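Local coordinates for EGF family domain-containing protein (Toxoplasma gondii, PDB 4Z80), which binds a peptide of the rhoptry neck protein TgRON2L1, an AMA-RON2 pairing that probably contributes to the moving junction during host-cell invasion by the parasite, at residues K100-T105 / Y316-M321; T115-E120 / E288-G293; S277-F282 / G293-D298. All blocks are in the same frame, centred on the assembly; numbering follows the deposited sequence.

Contact 1 (K100-T105 / Y316-M321); sequences KVIAFT and YCVRPM
Val101 to Phe104 pair with Val318 to Met321 as an antiparallel two-stranded ribbon, four residue pairs long. Val101 and Met321 form one hydrogen-bonded pair, Ala103 and Arg319 the next, and in the latter Ala103 N reaches Arg319 O at 2.9 Å. Beyond the ribbon Thr105 N still bonds to Cys317 O.

The dense side carries Ile102, Phe104, Val318 and Pro320. Val318 CG1 sits over the centre of the Phe104 ring, 4.0 Å from its centroid and 9° off the normal, a clear CH-pi contact. Phe104 CE2 also meets Tyr316 CG at 3.6 Å, the two rings crossing obliquely. Phe386 of helix 378-387 packs on Pro320 and on Lys100.

The other side, with Val101, Ala103, Arg319 and Met321, is the more solvent-accessible one, because Arg319 and Met321 are partly exposed. Packing there is still close at one point: Met321 CG stands anti to the carbonyl carbon (chi1 -71°) and carries SD to 3.4 Å from Ala103 CB. Arg319 passes Thr105 at about a right angle, and a water ties them together: it donates to Thr105 OG1 at 2.9 Å and accepts from Arg319 NH2 at 3.0 Å.

Contact 2 (T115-E120 / E288-G293); sequences TRWKNE and ECRLLG
Arg290, on an edge strand of the four-stranded antiparallel sheet, reaches across to the short 3-10 turn 116-118 and takes hold of its C-terminal carbonyl, Lys118 O. Its guanidinium lies edge-on to that oxygen. NH1 makes the main bond, 2.8 Å to Lys118 O, with the donor in the carbonyl plane and on a lone pair; NH2 adds a weak second one. One backbone oxygen thus receives two N-H groups of the same side chain, which should restrict rotation of the guanidinium. The chain gets there by a bend at its second torsion (chi2 86°).

With chi1 at 70°, Trp117 swings the six-membered part of its indole, CE3 and CZ3 foremost, against Arg290 of the strand and Leu292 just beyond it. Arg290 CG meets the indole at its edge, 4.1 Å from Trp117 CZ3, and the ring and guanidinium planes are 43° apart. Leu292 crosses the tryptophan at about a right angle, CD2 coming within 3.7 Å of Trp117 CE3. Lys118 CG covers one indole face, 3.5 Å above the plane, while Met281 of strand 280-283 and Val101 of strand 101-104 also touch Trp117.

Glu120 approaches Arg290 at roughly a right angle too, but the charged groups do not meet directly: Glu120 OE2 is 4.9 Å from Arg290 NH2. Glu120 OE1 is held by the backbone N of Tyr220. A water in the guanidinium plane closes the gap, accepting from Arg290 NH2 at 3.0 Å and donating to Glu120 OE2 at 2.7 Å.

Contact 3 (S277-F282 / G293-D298); sequences SLPAMF and GYHTQD
His295 O takes the amide of Gln297, two residues further on, at 3.1 Å from Gln297 NE2, with an N-H...O angle of 172°. The oxygen lies 2° from the amide plane; the bond itself ties the glutamine end back to its own loop. Gln297 NE2 also bonds to Gly59 O, and Gln297 OE1 to Lys100 NZ, which leaves the amide gripped at both ends.

Across the contact the meeting is one of close packing, with the His295 imidazole set against the loop that leads into strand 280-283. Its edge faces Ser277: CE1 stands 3.1 Å from Ser277 O, and that oxygen lies near the ring plane. CG of the histidine is anti to its own carbonyl carbon (chi1 -63°), which carries the ring across to Ser277, Leu278 and Pro279. Pro279 meets the ring at about a right angle, its CD 3.7 Å from His295 ND1. The same proline rests its CG on the carbonyl of the residue before the histidine, 3.5 Å from Tyr294 O. Leu278 also crosses the histidine at about a right angle and brings CD2 to 4.1 Å from His295 NE2; that methyl is 4.0 Å from Gly293 O as well. All six touching residues are buried.

The contact lies where the hairpin of strands 280-283 and 289-291 runs out into loop on both sides. Tyr331 of strand 329-332 packs on Pro279 and Gln297, and Met90 of strand 89-91 on Ser277 and His295. Helix 80-84 lies along the middle of the loop, with Thr81 touching His295 and Thr296, and Asp80 binding His295 N and Thr296 OG1.

Overall arrangement
Contacts 2 and 3 both reach the same antiparallel sheet, through the neighbouring strands 289-291 and 280-283, and share Gly293. Their centres lie about 9 Å apart, joined by probable backbone hydrogen bonds from Met281 N to Arg290 O (2.8 Å) and from Leu292 N to Pro279 O (2.9 Å). Contact 1 is a separate ribbon, its centre about 12 Å from that of contact 2 and 11 Å from that of contact 3, and both are nested in the chain loop it closes. Arg116 packs on Phe104 and Tyr316, and Pro320 on Gln297. The RON2L1 peptide chain touches none of the six segments.

Contact 1 (K100-T105 / Y316-M321)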
# COMPACT_ATOMS: atom_id res chain seq x y z
N LYS A 100 1.71 -9.61 1.12
CA LYS A 100 1.33 -9.24 -0.24
C LYS A 100 2.32 -8.29 -0.90
O LYS A 100 2.54 -7.17 -0.43
CB LYS A 100 -0.07 -8.61 -0.23
CG LYS A 100 -0.54 -8.03 -1.58
CD LYS A 100 -2.00 -7.59 -1.48
CE LYS A 100 -2.47 -6.81 -2.70
NZ LYS A 100 -3.92 -6.51 -2.63
N VAL A 101 2.90 -8.74 -2.01
CA VAL A 101 3.84 -7.97 -2.81
C VAL A 101 3.34 -7.93 -4.25
O VAL A 101 2.82 -8.94 -4.75
CB VAL A 101 5.25 -8.60 -2.75
CG1 VAL A 101 6.22 -7.92 -3.71
CG2 VAL A 101 5.79 -8.55 -1.32
N ILE A 102 3.49 -6.79 -4.91
CA ILE A 102 3.18 -6.70 -6.33
C ILE A 102 4.38 -7.18 -7.14
O ILE A 102 5.39 -6.49 -7.24
CB ILE A 102 2.80 -5.27 -6.74
CG1 ILE A 102 1.68 -4.73 -5.85
CG2 ILE A 102 2.38 -5.25 -8.21
CD1 ILE A 102 0.45 -5.64 -5.72
N ALA A 103 4.25 -8.39 -7.68
CA ALA A 103 5.31 -9.05 -8.42
C ALA A 103 5.23 -8.72 -9.90
O ALA A 103 4.14 -8.66 -10.48
CB ALA A 103 5.21 -10.56 -8.23
N PHE A 104 6.39 -8.52 -10.51
CA PHE A 104 6.49 -8.39 -11.96
C PHE A 104 6.65 -9.80 -12.51
O PHE A 104 7.49 -10.55 -12.04
CB PHE A 104 7.66 -7.51 -12.37
CG PHE A 104 7.39 -6.04 -12.25
CD1 PHE A 104 7.03 -5.48 -11.03
CD2 PHE A 104 7.49 -5.21 -13.35
CE1 PHE A 104 6.77 -4.11 -10.94
CE2 PHE A 104 7.25 -3.85 -13.25
CZ PHE A 104 6.88 -3.31 -12.05
N THR A 105 5.82 -10.16 -13.49
CA THR A 105 5.78 -11.53 -14.00
C THR A 105 5.65 -11.57 -15.52
O THR A 105 5.45 -10.55 -16.18
CB THR A 105 4.58 -12.31 -13.39
OG1 THR A 105 3.35 -11.81 -13.94
CG2 THR A 105 4.53 -12.16 -11.88
N TYR A 316 3.23 -2.84 -17.24
CA TYR A 316 3.82 -4.15 -17.00
C TYR A 316 2.84 -5.19 -16.48
O TYR A 316 1.89 -4.88 -15.75
CB TYR A 316 4.98 -4.01 -16.01
CG TYR A 316 6.26 -3.58 -16.67
CD1 TYR A 316 6.99 -4.48 -17.43
CD2 TYR A 316 6.73 -2.28 -16.56
CE1 TYR A 316 8.15 -4.11 -18.07
CE2 TYR A 316 7.91 -1.89 -17.19
CZ TYR A 316 8.61 -2.81 -17.94
OH TYR A 316 9.78 -2.47 -18.58
N CYS A 317 3.08 -6.43 -16.88
CA CYS A 317 2.40 -7.59 -16.32
C CYS A 317 2.75 -7.68 -14.84
O CYS A 317 3.92 -7.82 -14.51
CB CYS A 317 2.82 -8.87 -17.02
SG CYS A 317 2.66 -8.90 -18.83
N VAL A 318 1.76 -7.60 -13.97
CA VAL A 318 2.01 -7.71 -12.54
C VAL A 318 0.89 -8.50 -11.89
O VAL A 318 -0.21 -8.58 -12.42
CB VAL A 318 2.12 -6.32 -11.83
CG1 VAL A 318 3.26 -5.50 -12.40
CG2 VAL A 318 0.81 -5.54 -11.91
N ARG A 319 1.16 -9.08 -10.73
CA ARG A 319 0.09 -9.67 -9.93
C ARG A 319 0.54 -9.76 -8.49
O ARG A 319 1.74 -9.77 -8.22
CB ARG A 319 -0.31 -11.05 -10.46
CG ARG A 319 0.74 -12.15 -10.28
CD ARG A 319 0.34 -13.43 -11.01
NE ARG A 319 0.16 -13.17 -12.43
CZ ARG A 319 -0.34 -14.01 -13.32
NH1 ARG A 319 -0.76 -15.22 -12.97
NH2 ARG A 319 -0.45 -13.61 -14.58
N PRO A 320 -0.42 -9.81 -7.55
CA PRO A 320 -0.01 -9.96 -6.16
C PRO A 320 0.52 -11.35 -5.88
O PRO A 320 0.01 -12.33 -6.43
CB PRO A 320 -1.30 -9.69 -5.37
CG PRO A 320 -2.28 -9.16 -6.36
CD PRO A 320 -1.88 -9.73 -7.68
N MET A 321 1.53 -11.44 -5.03
CA MET A 321 2.09 -12.71 -4.62
C MET A 321 2.44 -12.69 -3.15
O MET A 321 2.83 -11.66 -2.61
CB MET A 321 3.36 -13.06 -5.42
CG MET A 321 3.14 -13.43 -6.87
SD MET A 321 4.70 -13.87 -7.67
CE MET A 321 5.14 -15.36 -6.80
O HOH W 1 6.39 -7.91 -15.89
O HOH W 2 0.59 -10.84 -14.27

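Contact 2 (T115-E120 / E288-G293)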
# COMPACT_ATOMS: atom_id res chain seq x y z
N THR A 115 11.09 -8.17 -6.08
CA THR A 115 11.79 -6.96 -5.60
C THR A 115 11.82 -5.84 -6.63
O THR A 115 12.20 -4.70 -6.33
CB THR A 115 13.24 -7.27 -5.16
OG1 THR A 115 14.00 -7.78 -6.26
CG2 THR A 115 13.26 -8.28 -4.01
N ARG A 116 11.42 -6.13 -7.86
CA ARG A 116 11.37 -5.14 -8.92
C ARG A 116 10.52 -3.92 -8.53
O ARG A 116 10.81 -2.80 -8.96
CB ARG A 116 10.85 -5.80 -10.20
CG ARG A 116 10.60 -4.88 -11.36
CD ARG A 116 11.87 -4.34 -12.01
NE ARG A 116 11.42 -3.64 -13.21
CZ ARG A 116 11.25 -4.20 -14.40
NH1 ARG A 116 11.62 -5.46 -14.63
NH2 ARG A 116 10.75 -3.47 -15.38
N TRP A 117 9.48 -4.13 -7.73
CA TRP A 117 8.57 -3.05 -7.35
C TRP A 117 9.29 -1.88 -6.69
O TRP A 117 8.78 -0.76 -6.70
CB TRP A 117 7.46 -3.57 -6.42
CG TRP A 117 7.93 -3.96 -5.04
CD1 TRP A 117 8.31 -5.20 -4.63
CD2 TRP A 117 8.09 -3.09 -3.91
NE1 TRP A 117 8.69 -5.16 -3.31
CE2 TRP A 117 8.56 -3.88 -2.84
CE3 TRP A 117 7.85 -1.73 -3.69
CZ2 TRP A 117 8.82 -3.35 -1.57
CZ3 TRP A 117 8.11 -1.21 -2.43
CH2 TRP A 117 8.59 -2.01 -1.39
N LYS A 118 10.46 -2.13 -6.12
CA LYS A 118 11.18 -1.09 -5.38
C LYS A 118 11.74 0.01 -6.27
O LYS A 118 12.03 1.11 -5.78
CB LYS A 118 12.32 -1.71 -4.57
CG LYS A 118 11.82 -2.60 -3.46
CD LYS A 118 12.97 -3.15 -2.65
CE LYS A 118 12.47 -4.11 -1.59
NZ LYS A 118 13.60 -4.72 -0.85
N ASN A 119 11.92 -0.26 -7.55
CA ASN A 119 12.33 0.79 -8.48
C ASN A 119 11.20 1.79 -8.66
O ASN A 119 10.03 1.42 -8.55
CB ASN A 119 12.73 0.22 -9.84
CG ASN A 119 13.90 -0.73 -9.78
OD1 ASN A 119 14.50 -0.95 -8.73
ND2 ASN A 119 14.22 -1.32 -10.93
N GLU A 120 11.52 3.05 -8.93
CA GLU A 120 10.48 4.03 -9.14
C GLU A 120 9.68 3.78 -10.41
O GLU A 120 10.13 3.10 -11.34
CB GLU A 120 11.06 5.44 -9.18
CG GLU A 120 11.41 5.99 -7.82
CD GLU A 120 11.80 7.46 -7.86
OE1 GLU A 120 11.72 8.07 -8.94
OE2 GLU A 120 12.19 7.98 -6.81
N GLU A 288 10.71 0.41 7.10
CA GLU A 288 10.59 1.24 5.91
C GLU A 288 9.15 1.31 5.41
O GLU A 288 8.48 0.28 5.25
CB GLU A 288 11.50 0.74 4.79
CG GLU A 288 11.41 1.62 3.55
CD GLU A 288 12.50 1.35 2.54
OE1 GLU A 288 13.13 0.27 2.61
OE2 GLU A 288 12.72 2.22 1.68
N CYS A 289 8.68 2.53 5.16
CA CYS A 289 7.39 2.80 4.54
C CYS A 289 7.65 3.38 3.15
O CYS A 289 8.23 4.46 3.03
CB CYS A 289 6.55 3.76 5.39
SG CYS A 289 4.96 4.25 4.69
N ARG A 290 7.22 2.67 2.11
CA ARG A 290 7.46 3.09 0.73
C ARG A 290 6.13 3.28 0.01
O ARG A 290 5.35 2.34 -0.10
CB ARG A 290 8.31 2.07 -0.01
CG ARG A 290 8.91 2.60 -1.29
CD ARG A 290 10.24 3.31 -1.01
NE ARG A 290 10.79 3.92 -2.21
CZ ARG A 290 11.35 3.23 -3.21
NH1 ARG A 290 11.42 1.91 -3.14
NH2 ARG A 290 11.83 3.86 -4.27
N LEU A 291 5.86 4.50 -0.44
CA LEU A 291 4.66 4.79 -1.21
C LEU A 291 4.78 4.17 -2.60
O LEU A 291 5.85 4.19 -3.19
CB LEU A 291 4.45 6.30 -1.33
CG LEU A 291 4.30 7.06 -0.01
CD1 LEU A 291 4.18 8.55 -0.30
CD2 LEU A 291 3.12 6.58 0.81
N LEU A 292 3.67 3.62 -3.09
CA LEU A 292 3.59 3.10 -4.45
C LEU A 292 2.89 4.13 -5.33
O LEU A 292 1.94 4.79 -4.91
CB LEU A 292 2.84 1.77 -4.50
CG LEU A 292 3.39 0.65 -3.61
CD1 LEU A 292 2.49 -0.58 -3.71
CD2 LEU A 292 4.81 0.30 -3.99
N GLY A 293 3.35 4.25 -6.57
CA GLY A 293 2.81 5.25 -7.47
C GLY A 293 1.57 4.80 -8.23
O GLY A 293 0.87 5.61 -8.83
O HOH W 3 11.28 6.75 -4.54

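Contact 3 (S277-F282 / G293-D298)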
# COMPACT_ATOMS: atom_id res chain seq x y z
N SER A 277 -4.34 9.11 -2.63
CA SER A 277 -4.64 7.94 -1.82
C SER A 277 -3.78 6.74 -2.21
O SER A 277 -4.27 5.62 -2.38
CB SER A 277 -6.13 7.60 -1.93
OG SER A 277 -6.89 8.72 -1.50
N LEU A 278 -2.48 6.98 -2.32
CA LEU A 278 -1.57 5.97 -2.81
C LEU A 278 -1.43 4.82 -1.83
O LEU A 278 -1.33 5.04 -0.63
CB LEU A 278 -0.19 6.58 -3.09
CG LEU A 278 -0.14 7.65 -4.18
CD1 LEU A 278 1.29 8.16 -4.33
CD2 LEU A 278 -0.66 7.13 -5.50
N PRO A 279 -1.37 3.59 -2.35
CA PRO A 279 -1.04 2.47 -1.48
C PRO A 279 0.44 2.49 -1.11
O PRO A 279 1.22 3.27 -1.68
CB PRO A 279 -1.41 1.25 -2.33
CG PRO A 279 -1.16 1.68 -3.71
CD PRO A 279 -1.47 3.17 -3.76
N ALA A 280 0.83 1.64 -0.17
CA ALA A 280 2.20 1.62 0.31
C ALA A 280 2.62 0.23 0.73
O ALA A 280 1.79 -0.63 1.03
CB ALA A 280 2.37 2.60 1.48
N MET A 281 3.93 0.01 0.73
CA MET A 281 4.55 -1.18 1.28
C MET A 281 5.24 -0.85 2.60
O MET A 281 6.05 0.07 2.66
CB MET A 281 5.58 -1.75 0.31
CG MET A 281 5.01 -2.21 -1.02
SD MET A 281 3.77 -3.52 -0.86
CE MET A 281 4.70 -4.75 0.04
N PHE A 282 4.92 -1.60 3.65
CA PHE A 282 5.62 -1.49 4.93
C PHE A 282 6.46 -2.73 5.16
O PHE A 282 6.01 -3.84 4.91
CB PHE A 282 4.63 -1.30 6.07
CG PHE A 282 5.28 -1.03 7.40
CD1 PHE A 282 5.91 0.18 7.64
CD2 PHE A 282 5.24 -1.98 8.40
CE1 PHE A 282 6.50 0.43 8.86
CE2 PHE A 282 5.84 -1.73 9.63
CZ PHE A 282 6.47 -0.52 9.86
N GLY A 293 3.35 4.25 -6.57
CA GLY A 293 2.81 5.25 -7.47
C GLY A 293 1.57 4.80 -8.23
O GLY A 293 0.87 5.61 -8.83
N TYR A 294 1.30 3.50 -8.18
CA TYR A 294 0.21 2.89 -8.94
C TYR A 294 -0.76 2.14 -8.03
O TYR A 294 -0.34 1.47 -7.08
CB TYR A 294 0.77 1.92 -9.97
CG TYR A 294 1.59 2.51 -11.10
CD1 TYR A 294 1.24 3.71 -11.70
CD2 TYR A 294 2.71 1.84 -11.58
CE1 TYR A 294 1.99 4.23 -12.76
CE2 TYR A 294 3.46 2.35 -12.63
CZ TYR A 294 3.09 3.54 -13.21
OH TYR A 294 3.84 4.06 -14.27
N HIS A 295 -2.05 2.25 -8.35
CA HIS A 295 -3.11 1.54 -7.64
C HIS A 295 -3.31 0.12 -8.17
O HIS A 295 -3.84 -0.74 -7.46
CB HIS A 295 -4.43 2.29 -7.75
CG HIS A 295 -4.40 3.64 -7.11
ND1 HIS A 295 -4.52 3.82 -5.75
CD2 HIS A 295 -4.26 4.87 -7.64
CE1 HIS A 295 -4.46 5.11 -5.47
NE2 HIS A 295 -4.31 5.77 -6.61
N THR A 296 -2.90 -0.11 -9.41
CA THR A 296 -3.05 -1.41 -10.05
C THR A 296 -2.40 -2.49 -9.20
O THR A 296 -1.27 -2.33 -8.73
CB THR A 296 -2.41 -1.41 -11.46
OG1 THR A 296 -3.08 -0.46 -12.31
CG2 THR A 296 -2.50 -2.77 -12.11
N GLN A 297 -3.10 -3.61 -9.01
CA GLN A 297 -2.54 -4.75 -8.30
C GLN A 297 -2.37 -5.99 -9.18
O GLN A 297 -1.58 -6.87 -8.86
CB GLN A 297 -3.42 -5.07 -7.09
CG GLN A 297 -3.29 -4.03 -5.98
CD GLN A 297 -4.58 -3.84 -5.22
OE1 GLN A 297 -4.99 -4.71 -4.45
NE2 GLN A 297 -5.26 -2.73 -5.48
N ASP A 298 -3.09 -6.05 -10.29
CA ASP A 298 -3.01 -7.18 -11.22
C ASP A 298 -3.22 -6.67 -12.64
O ASP A 298 -4.17 -5.93 -12.89
CB ASP A 298 -4.07 -8.24 -10.87
CG ASP A 298 -3.84 -9.57 -11.58
OD1 ASP A 298 -4.13 -9.67 -12.79
OD2 ASP A 298 -3.42 -10.54 -10.90